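Local atomic coordinates of oxalate--CoA ligase (Arabidopsis thaliana, PDB entry 5IE2), a protein that belongs to the AMP-binding enzymes of the ANL clan, with the C-terminal domain of that family, and holds adenosine-5'-triphosphate in this crystal. Residues F213-H216 and G217-G221; A220-L223 and S224-A228; Y257-V260 and P261-Q265. One frame throughout, in Å; residues are numbered along the deposited sequence.

Interaction 1: F213-H216 and G217-G221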
loop_
_atom_site.group_PDB
_atom_site.type_symbol
_atom_site.label_atom_id
_atom_site.label_comp_id
_atom_site.label_asym_id
_atom_site.label_seq_id
_atom_site.Cartn_x
_atom_site.Cartn_y
_atom_site.Cartn_z
ATOM N N PHE A 213 -5.562 5.283 3.158
ATOM C CA PHE A 213 -5.281 4.987 4.572
ATOM C C PHE A 213 -4.338 3.764 4.738
ATOM O O PHE A 213 -4.080 3.328 5.860
ATOM C CB PHE A 213 -6.581 4.797 5.395
ATOM C CG PHE A 213 -7.542 3.761 4.829
ATOM C CD1 PHE A 213 -7.337 2.398 5.036
ATOM C CD2 PHE A 213 -8.650 4.163 4.112
ATOM C CE1 PHE A 213 -8.196 1.436 4.494
ATOM C CE2 PHE A 213 -9.568 3.193 3.598
ATOM C CZ PHE A 213 -9.326 1.842 3.777
ATOM N N HIS A 214 -3.815 3.228 3.628
ATOM C CA HIS A 214 -2.749 2.170 3.674
ATOM C C HIS A 214 -1.501 2.773 2.986
ATOM O O HIS A 214 -1.644 3.681 2.131
ATOM C CB HIS A 214 -3.229 0.862 2.988
ATOM C CG HIS A 214 -2.187 -0.224 2.902
ATOM N ND1 HIS A 214 -1.198 -0.259 1.924
ATOM C CD2 HIS A 214 -1.963 -1.307 3.697
ATOM C CE1 HIS A 214 -0.408 -1.301 2.133
ATOM N NE2 HIS A 214 -0.855 -1.962 3.194
ATOM N N VAL A 215 -0.292 2.342 3.354
ATOM C CA VAL A 215 0.923 3.006 2.824
ATOM C C VAL A 215 1.159 2.840 1.350
ATOM O O VAL A 215 1.915 3.610 0.810
ATOM C CB VAL A 215 2.266 2.502 3.457
ATOM C CG1 VAL A 215 2.499 3.099 4.823
ATOM C CG2 VAL A 215 2.289 0.982 3.468
ATOM N N HIS A 216 0.592 1.821 0.685
ATOM C CA HIS A 216 0.897 1.664 -0.753
ATOM C C HIS A 216 0.322 2.873 -1.539
ATOM O O HIS A 216 1.058 3.612 -2.227
ATOM C CB HIS A 216 0.336 0.325 -1.267
ATOM C CG HIS A 216 0.582 0.042 -2.732
ATOM N ND1 HIS A 216 0.386 -1.216 -3.275
ATOM C CD2 HIS A 216 0.882 0.855 -3.774
ATOM C CE1 HIS A 216 0.621 -1.172 -4.578
ATOM N NE2 HIS A 216 0.897 0.076 -4.910
ATOM N N GLY A 217 -0.986 3.077 -1.462
ATOM C CA GLY A 217 -1.558 4.220 -2.188
ATOM C C GLY A 217 -1.037 5.536 -1.642
ATOM O O GLY A 217 -0.751 6.474 -2.406
ATOM N N LEU A 218 -0.881 5.630 -0.318
ATOM C CA LEU A 218 -0.424 6.890 0.285
ATOM C C LEU A 218 1.003 7.265 -0.127
ATOM O O LEU A 218 1.235 8.389 -0.573
ATOM C CB LEU A 218 -0.488 6.794 1.808
ATOM C CG LEU A 218 -0.160 7.998 2.659
ATOM C CD1 LEU A 218 -1.155 9.116 2.276
ATOM C CD2 LEU A 218 -0.311 7.641 4.154
ATOM N N LEU A 219 1.975 6.352 0.074
ATOM C CA LEU A 219 3.395 6.675 -0.227
ATOM C C LEU A 219 3.712 6.673 -1.706
ATOM O O LEU A 219 4.391 7.570 -2.209
ATOM C CB LEU A 219 4.383 5.677 0.471
ATOM C CG LEU A 219 4.873 6.158 1.830
ATOM C CD1 LEU A 219 5.827 7.395 1.692
ATOM C CD2 LEU A 219 3.674 6.474 2.808
ATOM N N ALA A 220 3.281 5.649 -2.436
ATOM C CA ALA A 220 3.698 5.547 -3.834
ATOM C C ALA A 220 2.830 6.379 -4.737
ATOM O O ALA A 220 3.338 7.175 -5.528
ATOM C CB ALA A 220 3.675 4.049 -4.314
ATOM N N GLY A 221 1.521 6.146 -4.680
ATOM C CA GLY A 221 0.638 6.899 -5.580
ATOM C C GLY A 221 0.601 8.408 -5.281
ATOM O O GLY A 221 0.762 9.219 -6.188
HETATM O O HOH W 1 -3.093 1.618 -0.312
#

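Interaction 2: A220-L223 and S224-A228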
loop_
_atom_site.group_PDB
_atom_site.type_symbol
_atom_site.label_atom_id
_atom_site.label_comp_id
_atom_site.label_asym_id
_atom_site.label_seq_id
_atom_site.Cartn_x
_atom_site.Cartn_y
_atom_site.Cartn_z
ATOM N N ALA A 220 3.281 5.649 -2.436
ATOM C CA ALA A 220 3.698 5.547 -3.834
ATOM C C ALA A 220 2.830 6.379 -4.737
ATOM O O ALA A 220 3.338 7.175 -5.528
ATOM C CB ALA A 220 3.675 4.049 -4.314
ATOM N N GLY A 221 1.521 6.146 -4.680
ATOM C CA GLY A 221 0.638 6.899 -5.580
ATOM C C GLY A 221 0.601 8.408 -5.281
ATOM O O GLY A 221 0.762 9.219 -6.188
ATOM N N LEU A 222 0.392 8.772 -4.017
ATOM C CA LEU A 222 0.161 10.178 -3.672
ATOM C C LEU A 222 1.468 10.911 -3.342
ATOM O O LEU A 222 1.874 11.846 -4.048
ATOM C CB LEU A 222 -0.824 10.286 -2.489
ATOM C CG LEU A 222 -1.030 11.735 -2.012
ATOM C CD1 LEU A 222 -1.790 12.614 -3.110
ATOM C CD2 LEU A 222 -1.711 11.768 -0.632
ATOM N N LEU A 223 2.148 10.500 -2.271
ATOM C CA LEU A 223 3.204 11.375 -1.761
ATOM C C LEU A 223 4.415 11.388 -2.680
ATOM O O LEU A 223 5.079 12.416 -2.780
ATOM C CB LEU A 223 3.631 10.949 -0.337
ATOM C CG LEU A 223 2.500 11.112 0.720
ATOM C CD1 LEU A 223 2.935 10.566 2.134
ATOM C CD2 LEU A 223 2.025 12.599 0.804
ATOM N N SER A 224 4.762 10.253 -3.292
ATOM C CA SER A 224 5.972 10.254 -4.141
ATOM C C SER A 224 5.720 11.084 -5.427
ATOM O O SER A 224 6.658 11.732 -5.969
ATOM C CB SER A 224 6.397 8.831 -4.516
ATOM O OG SER A 224 6.784 8.149 -3.279
ATOM N N SER A 225 4.481 11.025 -5.915
ATOM C CA SER A 225 4.111 11.898 -7.069
ATOM C C SER A 225 4.279 13.365 -6.696
ATOM O O SER A 225 4.894 14.145 -7.424
ATOM C CB SER A 225 2.652 11.661 -7.505
ATOM O OG SER A 225 2.489 10.358 -8.028
ATOM N N LEU A 226 3.696 13.759 -5.582
ATOM C CA LEU A 226 3.756 15.180 -5.190
ATOM C C LEU A 226 5.209 15.574 -4.951
ATOM O O LEU A 226 5.653 16.671 -5.298
ATOM C CB LEU A 226 2.945 15.437 -3.939
ATOM C CG LEU A 226 1.424 15.206 -4.054
ATOM C CD1 LEU A 226 0.822 15.492 -2.688
ATOM C CD2 LEU A 226 0.822 16.167 -5.114
ATOM N N GLY A 227 5.965 14.657 -4.360
ATOM C CA GLY A 227 7.380 14.945 -4.110
ATOM C C GLY A 227 8.242 15.057 -5.353
ATOM O O GLY A 227 9.402 15.513 -5.239
ATOM N N ALA A 228 7.741 14.583 -6.520
ATOM C CA ALA A 228 8.460 14.794 -7.776
ATOM C C ALA A 228 8.005 16.025 -8.573
ATOM O O ALA A 228 8.526 16.261 -9.691
ATOM C CB ALA A 228 8.290 13.558 -8.729
#

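Interaction 3: Y257-V260 and P261-Q265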
loop_
_atom_site.group_PDB
_atom_site.type_symbol
_atom_site.label_atom_id
_atom_site.label_comp_id
_atom_site.label_asym_id
_atom_site.label_seq_id
_atom_site.Cartn_x
_atom_site.Cartn_y
_atom_site.Cartn_z
ATOM N N TYR A 257 0.629 3.774 -13.284
ATOM C CA TYR A 257 -0.193 3.603 -12.093
ATOM C C TYR A 257 0.400 2.448 -11.264
ATOM O O TYR A 257 1.250 1.677 -11.757
ATOM C CB TYR A 257 -1.713 3.335 -12.410
ATOM C CG TYR A 257 -2.069 1.938 -12.890
ATOM C CD1 TYR A 257 -2.588 0.972 -12.010
ATOM C CD2 TYR A 257 -1.909 1.586 -14.229
ATOM C CE1 TYR A 257 -2.924 -0.308 -12.442
ATOM C CE2 TYR A 257 -2.244 0.328 -14.683
ATOM C CZ TYR A 257 -2.770 -0.625 -13.782
ATOM O OH TYR A 257 -3.097 -1.884 -14.221
ATOM N N THR A 258 -0.050 2.380 -10.028
ATOM C CA THR A 258 0.377 1.302 -9.138
ATOM C C THR A 258 -0.862 0.687 -8.517
ATOM O O THR A 258 -1.852 1.410 -8.187
ATOM C CB THR A 258 1.364 1.835 -8.057
ATOM O OG1 THR A 258 1.828 0.740 -7.263
ATOM C CG2 THR A 258 0.686 2.868 -7.126
ATOM N N ALA A 259 -0.844 -0.642 -8.343
ATOM C CA ALA A 259 -1.994 -1.300 -7.755
ATOM C C ALA A 259 -1.537 -2.598 -7.149
ATOM O O ALA A 259 -0.379 -3.007 -7.324
ATOM C CB ALA A 259 -3.101 -1.542 -8.792
ATOM N N VAL A 260 -2.434 -3.250 -6.442
ATOM C CA VAL A 260 -2.145 -4.604 -5.918
ATOM C C VAL A 260 -2.668 -5.666 -6.928
ATOM O O VAL A 260 -3.557 -5.366 -7.756
ATOM C CB VAL A 260 -2.796 -4.809 -4.533
ATOM C CG1 VAL A 260 -2.267 -3.722 -3.541
ATOM C CG2 VAL A 260 -4.360 -4.731 -4.659
ATOM N N PRO A 261 -2.168 -6.905 -6.859
ATOM C CA PRO A 261 -2.607 -7.898 -7.859
ATOM C C PRO A 261 -4.142 -8.064 -7.985
ATOM O O PRO A 261 -4.619 -8.210 -9.111
ATOM C CB PRO A 261 -1.983 -9.199 -7.354
ATOM C CG PRO A 261 -0.635 -8.712 -6.760
ATOM C CD PRO A 261 -1.041 -7.406 -6.035
ATOM N N THR A 262 -4.914 -8.010 -6.904
ATOM C CA THR A 262 -6.362 -8.221 -7.081
ATOM C C THR A 262 -7.005 -7.070 -7.904
ATOM O O THR A 262 -7.944 -7.288 -8.704
ATOM C CB THR A 262 -7.087 -8.378 -5.755
ATOM O OG1 THR A 262 -6.827 -7.234 -4.931
ATOM C CG2 THR A 262 -6.592 -9.678 -5.030
ATOM N N ILE A 263 -6.470 -5.857 -7.740
ATOM C CA ILE A 263 -6.979 -4.747 -8.542
ATOM C C ILE A 263 -6.526 -4.866 -10.004
ATOM O O ILE A 263 -7.343 -4.652 -10.936
ATOM C CB ILE A 263 -6.546 -3.381 -7.927
ATOM C CG1 ILE A 263 -7.247 -3.144 -6.591
ATOM C CG2 ILE A 263 -6.812 -2.220 -8.905
ATOM C CD1 ILE A 263 -8.799 -3.023 -6.702
ATOM N N HIS A 264 -5.259 -5.226 -10.239
ATOM C CA HIS A 264 -4.823 -5.492 -11.610
ATOM C C HIS A 264 -5.733 -6.563 -12.279
ATOM O O HIS A 264 -6.065 -6.453 -13.457
ATOM C CB HIS A 264 -3.369 -5.987 -11.661
ATOM C CG HIS A 264 -2.368 -4.921 -11.357
ATOM N ND1 HIS A 264 -2.329 -3.729 -12.050
ATOM C CD2 HIS A 264 -1.385 -4.852 -10.425
ATOM C CE1 HIS A 264 -1.332 -2.989 -11.583
ATOM N NE2 HIS A 264 -0.740 -3.650 -10.600
ATOM N N GLN A 265 -6.117 -7.593 -11.527
ATOM C CA GLN A 265 -7.010 -8.640 -12.101
ATOM C C GLN A 265 -8.374 -8.065 -12.477
ATOM O O GLN A 265 -8.936 -8.438 -13.536
ATOM C CB GLN A 265 -7.186 -9.804 -11.130
ATOM C CG GLN A 265 -5.917 -10.695 -11.054
ATOM C CD GLN A 265 -5.957 -11.645 -9.875
ATOM O OE1 GLN A 265 -5.881 -11.212 -8.707
ATOM N NE2 GLN A 265 -6.088 -12.967 -10.159
#

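Interaction 1: F213-H216 and G217-G221
Val215 and Leu219, one turn apart on the same helix, meet through CG1 of the valine and CD2 of the leucine, 4.1 Å apart, with their side chains crossing at a slant. The backbone of the first turn is closed by Leu218 N, which donates to His214 O at 3.2 Å. Leu219 N follows, 2.8 Å from Val215 O, and Ala220 N then donates to His216 O. His214 is a worked example of an N-cap: its ND1 accepts from His216 N at 3.0 Å along a nearly straight bond (173° at the hydrogen), though the donor stands 30° out of the imidazole plane. The neighbouring donor, Gly217 N, is met by a water at 2.8 Å that reaches back to His214 ND1 in a long, weak bond. NE2 of the same ring is hydrogen-bonded to O2A of the bound ATP, so one imidazole both caps the helix and touches the ligand.

His216 repays following outward. Its CB rests against Gly217 N, and CG, anti to the backbone N (chi1 180°), and CD2 stay near that same nitrogen. CD2 also passes 4.3 Å from Ala220 CB, an oblique approach. At the tip ND1 bonds to the hydroxyl of Ser289 and NE2 to that of Thr258, so both ring nitrogens of this buried histidine are satisfied and its rotation is fixed, while His319 stacks on the ring. The turn opens the helix of a beta-alpha-beta unit running from strand 205-207 to strand 231-234. Leu219 packs on helix 184-198, Val215 and Leu218 lie against strand 164-169, and strand 319-323 presents His319 to Val215, Leu219 and Ala220.

Interaction 2: A220-L223 and S224-A228
Ser225 reaches back along the helix to Gly221, its OG donating to the glycine carbonyl oxygen over 2.8 Å. The hydroxyl lies beside its own backbone N and anti to the carbonyl carbon (chi1 -66°), a setting that turns OG toward the preceding turn. There it meets Gly221 O with a tilt of 30° from the carbonyl plane.

Serine hydroxyls serving helix carbonyls are a recurrent device, and here the device is used twice in succession: Ser224 OG is likewise spent on a main-chain oxygen, that of Leu219. The two serine bonds fall where the helix has a wider pi-type turn, at 220-223. Within that turn Ala220 O is buried near Ser224 CB, 3.6 Å away, and has no hydrogen-bonding partner in the model.

From Leu222 on, each carbonyl pairs with the amide four residues later. Leu226 N donates to Leu222 O at 3.1 Å in a nearly linear bond (168° at the hydrogen), and Gly227 N reaches Leu223 O at 2.9 Å. Further on, Ala228 N points its hydrogen chiefly at Ser225 O, 3.0 Å away, with a weak second bond to Ser224 O, and Gly227 O takes a hydrogen bond from Lys195 NZ. Apolar closure comes from Leu222 and Leu226, whose CD1 methyls touch at 3.9 Å; Leu222 starts out away from the later turn, and its end swings back to make this contact.

All of this is buried. Leu223 and Leu226 pack on helix 67-78, and Leu222 adds its own contact there through Val70. Leu223 and Ser224 rest on Val191 of helix 184-198, while Leu222 and Ser225 lie on Val232 of strand 231-234, the strand that follows in the beta-alpha-beta unit.

Interaction 3: Y257-V260 and P261-Q265
His264 fits its imidazole into the angle between Tyr257 and Ala259, two residues whose CB atoms face the helix from the strand. The methyl of Ala259 is the bump beneath one face of the ring, 3.8 Å from CB to the ring centroid and 20° off the normal, a CH-pi contact displaced toward the rim. Tyr257 closes the edge: its OH lies in the imidazole plane and accepts from His264 ND1 at 3.0 Å, though the bond is bent to 137°. The two rings sit obliquely, their planes 54° apart. The far nitrogen, NE2, is hydrogen-bonded to Arg286 O, so both ends of the ring are held.

Strand 256-259 is an outermost strand of its sheet and, through helix 261-273, leads to its parallel neighbour 284-287 in a beta-alpha-beta unit; the chain turns sharply at Val260, the N-cap residue. Val260 O receives His264 N at 3.0 Å, with a weaker approach from Ile263 N. Pro261 CD, at the first residue of the helix, lies 3.5 Å from Val260 CB across the peptide bond, a close approach for two carbons.

Ile263 straddles a bump at the strand end, Ala259, and one at the N-cap, Val260. Its CG2, anti to the backbone N, meets Ala259 CB at 3.8 Å, while CG1 lies 3.8 Å from Val260 CG2. The same valine runs alongside Thr262: Val260 CG2 lies 3.5 Å from Thr262 OG1, which is hydrogen-bonded to Gly499 O.

How the interactions relate
Followed from the N terminus, the chain enters interaction 1 at the cap and first turn of helix 215-227 and passes directly into interaction 2, since Ala220 and Gly221 belong to both. The two overlap end to end without nesting, and Leu218 O, 2.9 Å from Leu223 N, probably bonds across their junction. Neither closes a long loop. Interaction 3 comes later, in series, at the turn from strand 256-259 into helix 261-273, yet in space it lies against interaction 1: Val260 CG1 packs on His216 ND1, and the methyl of Thr258 approaches Gly221 and Ala220. Two beta-alpha-beta units in different sheets are thereby joined.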